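Local atomic coordinates of spindle assembly checkpoint serine/threonine-protein kinase BUB1 (Saccharomyces cerevisiae, PDB entry 3ESL), a protein that serves as a kinase in the spindle assembly checkpoint, delaying anaphase until chromosomes are bioriented and aiding repair of faulty kinetochore-microtubule attachments. Residues A[58-63]-A[87-92]; A[81-86]-A[102-107]; A[13-18]-A[30-35]. All blocks are in the same frame, centred on the assembly; numbering follows the deposited sequence. Where two conformers were deposited one is given.

Overall arrangement
All three contacts join helices of the conserved N-terminal, all-helical TPR-like domain. Contact 2, near the middle of the chain, is fully buried and made of aromatic rings and a methionine. Contact 1, about 10 Å away between centres, shares helix 77-90 with it and again pairs methionine with an aromatic ring, but lies at that helix's end and is only partly buried. In contact 3, farther out between helices 4-21 and 29-47, a buried leucine packs beside a tyrosine and an arginine, and Arg18 and Asp35 share a water. Besides packing at Cys63, Leu30, Phe33 and Ile82, an Arg62-Glu16 salt bridge links contacts 1 and 3, and a Glu61-Tyr86 hydrogen bond links 1 and 2.

Contact 1. Residues A[58-63]-A[87-92]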
loop_
_atom_site.group_PDB
_atom_site.type_symbol
_atom_site.label_atom_id
_atom_site.label_comp_id
_atom_site.label_asym_id
_atom_site.label_seq_id
_atom_site.Cartn_x
_atom_site.Cartn_y
_atom_site.Cartn_z
ATOM N N SER A 58 -10.251 0.547 10.106
ATOM C CA SER A 58 -11.457 1.070 9.444
ATOM C C SER A 58 -11.234 2.392 8.714
ATOM O O SER A 58 -11.753 2.600 7.613
ATOM C CB SER A 58 -12.597 1.215 10.461
ATOM O OG SER A 58 -13.618 2.066 9.963
ATOM N N THR A 59 -10.465 3.285 9.329
ATOM C CA THR A 59 -10.189 4.590 8.753
ATOM C C THR A 59 -9.316 4.429 7.511
ATOM O O THR A 59 -9.546 5.109 6.505
ATOM C CB THR A 59 -9.550 5.533 9.784
ATOM O OG1 THR A 59 -10.454 5.659 10.893
ATOM C CG2 THR A 59 -9.346 6.915 9.188
ATOM N N MET A 60 -8.339 3.534 7.585
ATOM C CA MET A 60 -7.424 3.338 6.456
ATOM C C MET A 60 -8.220 2.750 5.284
ATOM O O MET A 60 -8.044 3.153 4.135
ATOM C CB MET A 60 -6.259 2.434 6.844
ATOM C CG MET A 60 -5.287 3.105 7.797
ATOM S SD MET A 60 -3.907 2.030 8.198
ATOM C CE MET A 60 -3.014 2.099 6.665
ATOM N N GLU A 61 -9.119 1.815 5.589
ATOM C CA GLU A 61 -9.957 1.210 4.551
ATOM C C GLU A 61 -10.867 2.262 3.913
ATOM O O GLU A 61 -11.000 2.307 2.678
ATOM C CB GLU A 61 -10.769 0.045 5.122
ATOM C CG GLU A 61 -9.908 -1.123 5.502
ATOM C CD GLU A 61 -10.714 -2.312 5.988
ATOM O OE1 GLU A 61 -11.961 -2.210 6.021
ATOM O OE2 GLU A 61 -10.081 -3.334 6.322
ATOM N N ARG A 62 -11.485 3.100 4.742
ATOM C CA ARG A 62 -12.312 4.206 4.244
ATOM C C ARG A 62 -11.513 5.115 3.316
ATOM O O ARG A 62 -11.988 5.492 2.237
ATOM C CB ARG A 62 -12.894 5.022 5.403
ATOM C CG ARG A 62 -14.100 4.381 6.060
ATOM C CD ARG A 62 -14.502 5.160 7.310
ATOM N NE ARG A 62 -15.327 6.326 6.998
ATOM C CZ ARG A 62 -15.833 7.142 7.921
ATOM N NH1 ARG A 62 -15.584 6.921 9.197
ATOM N NH2 ARG A 62 -16.584 8.178 7.568
ATOM N N CYS A 63 -10.295 5.452 3.739
ATOM C CA CYS A 63 -9.412 6.309 2.938
ATOM C C CYS A 63 -9.151 5.679 1.565
ATOM O O CYS A 63 -9.338 6.318 0.521
ATOM C CB CYS A 63 -8.092 6.508 3.675
ATOM S SG CYS A 63 -6.887 7.419 2.693
ATOM N N ILE A 87 -0.990 -2.850 3.963
ATOM C CA ILE A 87 -0.484 -4.192 3.707
ATOM C C ILE A 87 0.415 -4.646 4.861
ATOM O O ILE A 87 0.260 -5.755 5.365
ATOM C CB ILE A 87 0.258 -4.241 2.355
ATOM C CG1 ILE A 87 -0.720 -3.989 1.190
ATOM C CG2 ILE A 87 0.995 -5.582 2.157
ATOM C CD1 ILE A 87 -0.012 -3.547 -0.099
ATOM N N ASN A 88 1.324 -3.771 5.285
ATOM C CA ASN A 88 2.305 -4.125 6.329
ATOM C C ASN A 88 1.682 -4.330 7.714
ATOM O O ASN A 88 2.091 -5.225 8.461
ATOM C CB ASN A 88 3.401 -3.056 6.425
ATOM C CG ASN A 88 4.301 -2.998 5.194
ATOM O OD1 ASN A 88 4.391 -3.940 4.414
ATOM N ND2 ASN A 88 4.989 -1.870 5.034
ATOM N N LEU A 89 0.712 -3.491 8.066
ATOM C CA LEU A 89 0.072 -3.553 9.378
ATOM C C LEU A 89 -0.949 -4.680 9.489
ATOM O O LEU A 89 -1.045 -5.337 10.535
ATOM C CB LEU A 89 -0.614 -2.232 9.698
ATOM C CG LEU A 89 0.288 -1.029 9.962
ATOM C CD1 LEU A 89 -0.595 0.193 10.077
ATOM C CD2 LEU A 89 1.120 -1.231 11.237
ATOM N N PHE A 90 -1.703 -4.906 8.414
ATOM C CA PHE A 90 -2.903 -5.738 8.499
ATOM C C PHE A 90 -2.893 -7.025 7.675
ATOM O O PHE A 90 -3.646 -7.958 7.979
ATOM C CB PHE A 90 -4.151 -4.896 8.214
ATOM C CG PHE A 90 -4.338 -3.761 9.179
ATOM C CD1 PHE A 90 -4.610 -4.010 10.525
ATOM C CD2 PHE A 90 -4.221 -2.447 8.756
ATOM C CE1 PHE A 90 -4.767 -2.965 11.433
ATOM C CE2 PHE A 90 -4.382 -1.394 9.658
ATOM C CZ PHE A 90 -4.659 -1.653 10.995
ATOM N N LEU A 91 -2.026 -7.101 6.671
ATOM C CA LEU A 91 -1.988 -8.270 5.790
ATOM C C LEU A 91 -0.676 -9.060 5.851
ATOM O O LEU A 91 -0.443 -9.942 5.019
ATOM C CB LEU A 91 -2.293 -7.842 4.344
ATOM C CG LEU A 91 -3.607 -7.094 4.099
ATOM C CD1 LEU A 91 -3.768 -6.726 2.617
ATOM C CD2 LEU A 91 -4.791 -7.909 4.603
ATOM N N SER A 92 0.159 -8.763 6.845
ATOM C CA SER A 92 1.519 -9.300 6.911
ATOM C C SER A 92 1.589 -10.830 7.010
ATOM O O SER A 92 2.564 -11.440 6.563
ATOM C CB SER A 92 2.318 -8.645 8.055
ATOM O OG SER A 92 1.722 -8.913 9.316
#
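A Met-aromatic contact joins Met60, on helix 49-67, to Phe90, the last residue of helix 77-90, in the all-helical TPR-like domain of BUB1. The sulfur comes to the rim of the ring: Met60 SD lies 3.8 Å from Phe90 CE2. Measured to the middle of the ring, Met60 SD is 5.1 Å from the Phe90 centroid and 89° off the ring normal, which puts the sulfur practically in the ring plane, where it faces C-H edges and not the pi cloud. The Met60 chain runs out straight as far as SD, and the turn at chi3 (73°) leaves SD facing Phe90 and carries CE onto the backbone of helix 77-90. There the methyl packs against Tyr86 N and Ile82 O. Leu89 closes on the sulfur as well, Met60 SD standing 4.2 Å from Leu89 CD1. The same leucine leans over one face of its neighbour's ring, with Leu89 CB displaced toward the rim of Phe90. The methionine bridges backbones whose nearest CA atoms, of Met60 and Phe90, are 10.3 Å apart, with 95 Å² buried in all. Directly beyond Phe90 the chain departs from helical geometry at Leu91, whose N still bonds to Ile87 O. A bound cyclohexylaminoethane sulfonate, probably from the crystallisation liquor, lies about 4 Å from the Leu89 side chain. Among the surrounding helices, helix 29-47 brings Met37 against Met60, helix 95-108 packs Ser98 and Thr101 on Ile87 and Leu91, and helix 193-200 lays Phe194 against Leu91 and Glu61.

Contact 2. Residues A[81-86]-A[102-107]; sequences KIWIWY and FKYMFN
Tyr86 OH is held by two groups of helix 49-67, Glu61 OE2 and Arg57 NE, while one turn earlier on helix 77-90 Trp83 looks toward Met105 and Tyr104 of helix 95-108. The contact is buried helix-to-helix packing in the middle of the TPR-like array, and here it is wholly apolar. Met105 lies across one face of the indole. Its CG makes a CH-pi contact, Met105 CG sitting 3.9 Å from the centroid of the Trp83 six-membered ring and only 20° off the normal. The sulfur follows toward the smaller ring, with Met105 SD 4.4 Å from the Trp83 five-membered centroid; this Met-aromatic approach is oblique. A bend at chi3 (71°) then brings the end of the chain back to the root of the indole, where Met105 CE meets Trp83 CB at 3.5 Å. The two side chains run past each other in opposite directions, and the methionine follows the tryptophan from CB along the ring to CE3, with CG over the face. Around them, Phe79 meets the Trp83 ring edge-to-face, Leu64 and Ile110 touch the Trp83 side chain, and Phe117 of helix 115-127 packs on Met105. A little to the side, Phe102 stacks on Phe121, tying helix 95-108 to helix 115-127. Tyr104 takes the far end of the indole, its hydroxyl making a weak hydrogen bond to Gln68 NE2. Its side chain crosses that of Trp83 at about a right angle, and Trp83 CH2 touches the edge of the tyrosine ring, 3.8 Å from Tyr104 CE2.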
loop_
_atom_site.group_PDB
_atom_site.type_symbol
_atom_site.label_atom_id
_atom_site.label_comp_id
_atom_site.label_asym_id
_atom_site.label_seq_id
_atom_site.Cartn_x
_atom_site.Cartn_y
_atom_site.Cartn_z
ATOM N N LYS A 81 1.692 5.413 0.125
ATOM C CA LYS A 81 2.178 5.005 1.434
ATOM C C LYS A 81 1.069 4.415 2.298
ATOM O O LYS A 81 1.321 3.506 3.073
ATOM C CB LYS A 81 2.908 6.147 2.134
ATOM C CG LYS A 81 4.285 6.439 1.525
ATOM C CD LYS A 81 4.979 7.557 2.311
ATOM C CE LYS A 81 6.061 8.230 1.485
ATOM N NZ LYS A 81 7.287 7.390 1.343
ATOM N N ILE A 82 -0.155 4.921 2.148
ATOM C CA ILE A 82 -1.289 4.373 2.898
ATOM C C ILE A 82 -1.534 2.918 2.499
ATOM O O ILE A 82 -1.714 2.070 3.371
ATOM C CB ILE A 82 -2.568 5.230 2.753
ATOM C CG1 ILE A 82 -2.269 6.673 3.162
ATOM C CG2 ILE A 82 -3.710 4.660 3.623
ATOM C CD1 ILE A 82 -3.321 7.663 2.730
ATOM N N TRP A 83 -1.499 2.628 1.191
ATOM C CA TRP A 83 -1.627 1.247 0.716
ATOM C C TRP A 83 -0.552 0.365 1.339
ATOM O O TRP A 83 -0.858 -0.704 1.850
ATOM C CB TRP A 83 -1.515 1.139 -0.801
ATOM C CG TRP A 83 -2.717 1.660 -1.525
ATOM C CD1 TRP A 83 -2.896 2.916 -1.992
ATOM C CD2 TRP A 83 -3.904 0.927 -1.859
ATOM N NE1 TRP A 83 -4.122 3.029 -2.604
ATOM C CE2 TRP A 83 -4.762 1.820 -2.543
ATOM C CE3 TRP A 83 -4.321 -0.399 -1.652
ATOM C CZ2 TRP A 83 -6.022 1.439 -3.016
ATOM C CZ3 TRP A 83 -5.586 -0.788 -2.131
ATOM C CH2 TRP A 83 -6.415 0.134 -2.801
ATOM N N ILE A 84 0.696 0.817 1.307
ATOM C CA ILE A 84 1.800 -0.009 1.818
ATOM C C ILE A 84 1.744 -0.161 3.348
ATOM O O ILE A 84 2.042 -1.239 3.871
ATOM C CB ILE A 84 3.177 0.470 1.284
ATOM C CG1 ILE A 84 3.184 0.389 -0.244
ATOM C CG2 ILE A 84 4.329 -0.369 1.872
ATOM C CD1 ILE A 84 4.322 1.121 -0.905
ATOM N N TRP A 85 1.325 0.890 4.055
ATOM C CA TRP A 85 1.114 0.787 5.506
ATOM C C TRP A 85 0.015 -0.216 5.807
ATOM O O TRP A 85 0.140 -1.026 6.719
ATOM C CB TRP A 85 0.798 2.143 6.129
ATOM C CG TRP A 85 2.057 2.877 6.546
ATOM C CD1 TRP A 85 2.624 3.952 5.930
ATOM C CD2 TRP A 85 2.901 2.565 7.670
ATOM N NE1 TRP A 85 3.769 4.339 6.598
ATOM C CE2 TRP A 85 3.961 3.503 7.670
ATOM C CE3 TRP A 85 2.859 1.589 8.679
ATOM C CZ2 TRP A 85 4.975 3.494 8.642
ATOM C CZ3 TRP A 85 3.870 1.581 9.649
ATOM C CH2 TRP A 85 4.907 2.531 9.620
ATOM N N TYR A 86 -1.045 -0.181 5.003
ATOM C CA TYR A 86 -2.147 -1.121 5.196
ATOM C C TYR A 86 -1.685 -2.566 5.054
ATOM O O TYR A 86 -1.969 -3.408 5.907
ATOM C CB TYR A 86 -3.333 -0.849 4.262
ATOM C CG TYR A 86 -4.523 -1.710 4.632
ATOM C CD1 TYR A 86 -5.462 -1.261 5.564
ATOM C CD2 TYR A 86 -4.669 -2.994 4.118
ATOM C CE1 TYR A 86 -6.528 -2.056 5.949
ATOM C CE2 TYR A 86 -5.740 -3.799 4.504
ATOM C CZ TYR A 86 -6.665 -3.319 5.394
ATOM O OH TYR A 86 -7.708 -4.116 5.759
ATOM N N PHE A 102 -1.373 -5.602 -4.108
ATOM C CA PHE A 102 -0.450 -5.005 -5.076
ATOM C C PHE A 102 -0.956 -5.146 -6.517
ATOM O O PHE A 102 -0.832 -4.222 -7.321
ATOM C CB PHE A 102 0.944 -5.616 -4.971
ATOM C CG PHE A 102 1.771 -5.083 -3.833
ATOM C CD1 PHE A 102 2.301 -3.796 -3.882
ATOM C CD2 PHE A 102 2.088 -5.907 -2.748
ATOM C CE1 PHE A 102 3.104 -3.311 -2.826
ATOM C CE2 PHE A 102 2.873 -5.445 -1.695
ATOM C CZ PHE A 102 3.387 -4.133 -1.738
ATOM N N LYS A 103 -1.512 -6.312 -6.839
ATOM C CA LYS A 103 -2.074 -6.568 -8.165
ATOM C C LYS A 103 -3.261 -5.655 -8.512
ATOM O O LYS A 103 -3.401 -5.203 -9.659
ATOM C CB LYS A 103 -2.489 -8.041 -8.280
ATOM C CG LYS A 103 -1.301 -8.970 -8.358
ATOM C CD LYS A 103 -1.726 -10.420 -8.185
ATOM C CE LYS A 103 -2.748 -10.806 -9.239
ATOM N NZ LYS A 103 -2.753 -12.280 -9.514
ATOM N N TYR A 104 -4.103 -5.395 -7.519
ATOM C CA TYR A 104 -5.252 -4.508 -7.671
ATOM C C TYR A 104 -4.795 -3.072 -7.938
ATOM O O TYR A 104 -5.271 -2.409 -8.864
ATOM C CB TYR A 104 -6.086 -4.579 -6.401
ATOM C CG TYR A 104 -7.287 -3.669 -6.342
ATOM C CD1 TYR A 104 -8.507 -4.054 -6.910
ATOM C CD2 TYR A 104 -7.222 -2.445 -5.675
ATOM C CE1 TYR A 104 -9.627 -3.230 -6.826
ATOM C CE2 TYR A 104 -8.336 -1.614 -5.586
ATOM C CZ TYR A 104 -9.534 -2.018 -6.165
ATOM O OH TYR A 104 -10.646 -1.209 -6.082
ATOM N N MET A 105 -3.863 -2.598 -7.115
ATOM C CA MET A 105 -3.199 -1.319 -7.362
ATOM C C MET A 105 -2.608 -1.240 -8.786
ATOM O O MET A 105 -2.821 -0.259 -9.498
ATOM C CB MET A 105 -2.097 -1.119 -6.326
ATOM C CG MET A 105 -2.622 -1.002 -4.889
ATOM S SD MET A 105 -1.256 -1.266 -3.722
ATOM C CE MET A 105 -0.338 0.245 -3.963
ATOM N N PHE A 106 -1.878 -2.275 -9.191
ATOM C CA PHE A 106 -1.244 -2.303 -10.516
ATOM C C PHE A 106 -2.305 -2.135 -11.617
ATOM O O PHE A 106 -2.161 -1.317 -12.522
ATOM C CB PHE A 106 -0.451 -3.597 -10.710
ATOM C CG PHE A 106 0.383 -3.610 -11.967
ATOM C CD1 PHE A 106 1.641 -3.012 -11.993
ATOM C CD2 PHE A 106 -0.096 -4.217 -13.124
ATOM C CE1 PHE A 106 2.418 -3.014 -13.161
ATOM C CE2 PHE A 106 0.671 -4.229 -14.298
ATOM C CZ PHE A 106 1.931 -3.624 -14.311
ATOM N N ASN A 107 -3.394 -2.890 -11.486
ATOM C CA ASN A 107 -4.512 -2.837 -12.436
ATOM C C ASN A 107 -5.159 -1.452 -12.538
ATOM O O ASN A 107 -5.591 -1.044 -13.618
ATOM C CB ASN A 107 -5.575 -3.863 -12.049
ATOM C CG ASN A 107 -6.713 -3.947 -13.071
ATOM O OD1 ASN A 107 -7.855 -3.576 -12.785
ATOM N ND2 ASN A 107 -6.395 -4.421 -14.261
#

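Contact 3. Residues A[13-18]-A[30-35]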
loop_
_atom_site.group_PDB
_atom_site.type_symbol
_atom_site.label_atom_id
_atom_site.label_comp_id
_atom_site.label_asym_id
_atom_site.label_seq_id
_atom_site.Cartn_x
_atom_site.Cartn_y
_atom_site.Cartn_z
ATOM N N ILE A 13 -14.575 11.849 17.580
ATOM C CA ILE A 13 -15.872 12.216 17.037
ATOM C C ILE A 13 -15.780 13.453 16.133
ATOM O O ILE A 13 -16.459 13.520 15.111
ATOM C CB ILE A 13 -16.934 12.397 18.163
ATOM C CG1 ILE A 13 -17.134 11.053 18.886
ATOM C CG2 ILE A 13 -18.250 12.912 17.579
ATOM C CD1 ILE A 13 -17.985 11.130 20.144
ATOM N N ALA A 14 -14.940 14.420 16.511
ATOM C CA ALA A 14 -14.709 15.603 15.690
ATOM C C ALA A 14 -14.204 15.201 14.287
ATOM O O ALA A 14 -14.702 15.699 13.275
ATOM C CB ALA A 14 -13.733 16.567 16.384
ATOM N N TYR A 15 -13.237 14.288 14.238
ATOM C CA TYR A 15 -12.729 13.803 12.942
ATOM C C TYR A 15 -13.799 13.051 12.154
ATOM O O TYR A 15 -13.947 13.244 10.943
ATOM C CB TYR A 15 -11.500 12.930 13.147
ATOM C CG TYR A 15 -10.192 13.695 13.148
ATOM C CD1 TYR A 15 -9.765 14.389 12.004
ATOM C CD2 TYR A 15 -9.361 13.700 14.264
ATOM C CE1 TYR A 15 -8.555 15.081 11.987
ATOM C CE2 TYR A 15 -8.150 14.404 14.256
ATOM C CZ TYR A 15 -7.758 15.089 13.110
ATOM O OH TYR A 15 -6.564 15.783 13.083
ATOM N N GLU A 16 -14.579 12.227 12.850
ATOM C CA GLU A 16 -15.616 11.440 12.188
ATOM C C GLU A 16 -16.649 12.356 11.549
ATOM O O GLU A 16 -17.094 12.108 10.426
ATOM C CB GLU A 16 -16.263 10.441 13.163
ATOM C CG GLU A 16 -15.357 9.299 13.604
ATOM C CD GLU A 16 -15.128 8.237 12.519
ATOM O OE1 GLU A 16 -15.917 8.189 11.553
ATOM O OE2 GLU A 16 -14.174 7.439 12.658
ATOM N N GLN A 17 -17.013 13.429 12.259
ATOM C CA GLN A 17 -17.939 14.425 11.721
ATOM C C GLN A 17 -17.376 15.155 10.510
ATOM O O GLN A 17 -18.096 15.417 9.554
ATOM C CB GLN A 17 -18.335 15.434 12.800
ATOM C CG GLN A 17 -19.274 14.851 13.849
ATOM C CD GLN A 17 -19.602 15.840 14.949
ATOM O OE1 GLN A 17 -20.354 15.523 15.874
ATOM N NE2 GLN A 17 -19.037 17.040 14.864
ATOM N N ARG A 18 -16.086 15.488 10.565
ATOM C CA ARG A 18 -15.409 16.137 9.444
ATOM C C ARG A 18 -15.409 15.258 8.193
ATOM O O ARG A 18 -15.583 15.762 7.083
ATOM C CB ARG A 18 -13.982 16.531 9.832
ATOM C CG ARG A 18 -13.909 17.700 10.813
ATOM C CD ARG A 18 -12.470 18.120 11.073
ATOM N NE ARG A 18 -11.922 18.830 9.923
ATOM C CZ ARG A 18 -10.641 19.162 9.763
ATOM N NH1 ARG A 18 -9.736 18.839 10.679
ATOM N NH2 ARG A 18 -10.262 19.811 8.664
ATOM N N LEU A 30 -7.534 13.761 0.742
ATOM C CA LEU A 30 -6.550 12.829 1.317
ATOM C C LEU A 30 -5.926 13.398 2.603
ATOM O O LEU A 30 -5.661 12.654 3.555
ATOM C CB LEU A 30 -5.446 12.514 0.298
ATOM C CG LEU A 30 -4.367 11.530 0.775
ATOM C CD1 LEU A 30 -4.986 10.217 1.229
ATOM C CD2 LEU A 30 -3.369 11.286 -0.354
ATOM N N ASP A 31 -5.713 14.710 2.638
ATOM C CA ASP A 31 -5.089 15.353 3.800
ATOM C C ASP A 31 -5.900 15.158 5.079
ATOM O O ASP A 31 -5.321 14.951 6.136
ATOM C CB ASP A 31 -4.852 16.837 3.535
ATOM C CG ASP A 31 -3.967 17.479 4.582
ATOM O OD1 ASP A 31 -2.836 16.984 4.782
ATOM O OD2 ASP A 31 -4.423 18.473 5.203
ATOM N N LEU A 32 -7.227 15.178 4.970
ATOM C CA LEU A 32 -8.079 15.005 6.157
ATOM C C LEU A 32 -7.963 13.563 6.666
ATOM O O LEU A 32 -7.789 13.338 7.869
ATOM C CB LEU A 32 -9.537 15.404 5.866
ATOM C CG LEU A 32 -10.557 15.125 6.990
ATOM C CD1 LEU A 32 -10.190 15.830 8.295
ATOM C CD2 LEU A 32 -11.977 15.509 6.526
ATOM N N PHE A 33 -8.037 12.585 5.762
ATOM C CA PHE A 33 -7.756 11.200 6.139
ATOM C C PHE A 33 -6.376 11.049 6.785
ATOM O O PHE A 33 -6.235 10.348 7.798
ATOM C CB PHE A 33 -7.840 10.251 4.926
ATOM C CG PHE A 33 -9.238 9.899 4.519
ATOM C CD1 PHE A 33 -10.030 9.068 5.322
ATOM C CD2 PHE A 33 -9.759 10.373 3.311
ATOM C CE1 PHE A 33 -11.324 8.719 4.914
ATOM C CE2 PHE A 33 -11.043 10.031 2.892
ATOM C CZ PHE A 33 -11.824 9.204 3.701
ATOM N N LEU A 34 -5.356 11.669 6.190
ATOM C CA LEU A 34 -3.998 11.560 6.741
ATOM C C LEU A 34 -3.915 12.118 8.160
ATOM O O LEU A 34 -3.329 11.479 9.042
ATOM C CB LEU A 34 -2.970 12.274 5.857
ATOM C CG LEU A 34 -2.674 11.632 4.512
ATOM C CD1 LEU A 34 -1.809 12.584 3.703
ATOM C CD2 LEU A 34 -1.957 10.300 4.705
ATOM N N ASP A 35 -4.514 13.289 8.383
ATOM C CA ASP A 35 -4.496 13.923 9.712
ATOM C C ASP A 35 -5.111 12.981 10.734
ATOM O O ASP A 35 -4.550 12.746 11.811
ATOM C CB ASP A 35 -5.275 15.237 9.703
ATOM C CG ASP A 35 -4.481 16.401 9.145
ATOM O OD1 ASP A 35 -3.240 16.300 9.011
ATOM O OD2 ASP A 35 -5.124 17.434 8.852
HETATM O O HOH W 1 -7.035 18.258 10.911
#
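One methyl of Leu32 meets both Tyr15 and Arg18. Leu32 CD1 lies over the centre of the flat guanidinium, 3.7 Å from Arg18 CZ, and also reaches the edge of the tyrosine ring, 4.0 Å from Tyr15 CD1. Its other methyl, Leu32 CD2, rests 3.7 Å from Arg18 O. With Leu32 CG anti to the backbone N (chi1 174°), the branch points to helix 4-21, where both methyls find Arg18. Next along, Tyr15 OH packs against Asp35 CB at 3.7 Å. The charges meet through a water: Arg18 NH1 donates to it at 2.8 Å, and it donates to Asp35 OD2 at 2.9 Å, with a weak third bond to Tyr15 OH. Arg18 and Asp35 are thereby paired without direct contact. A leucine in place of Tyr15 would probably cost the water its weak third partner and open a gap beside Leu32 and Asp35. Farther out, Tyr36 stacks on the Tyr15 ring, and its own hydroxyl is bonded by Glu16 OE2, while Glu16 OE1 forms a salt bridge to Arg62 NH1 of helix 49-67. Leu19, Leu23 and Met26 close round Leu32. Locally the helix axes pass 10.7 Å apart at 163°, an antiparallel helical hairpin of the kind that TPR-like folds are built from.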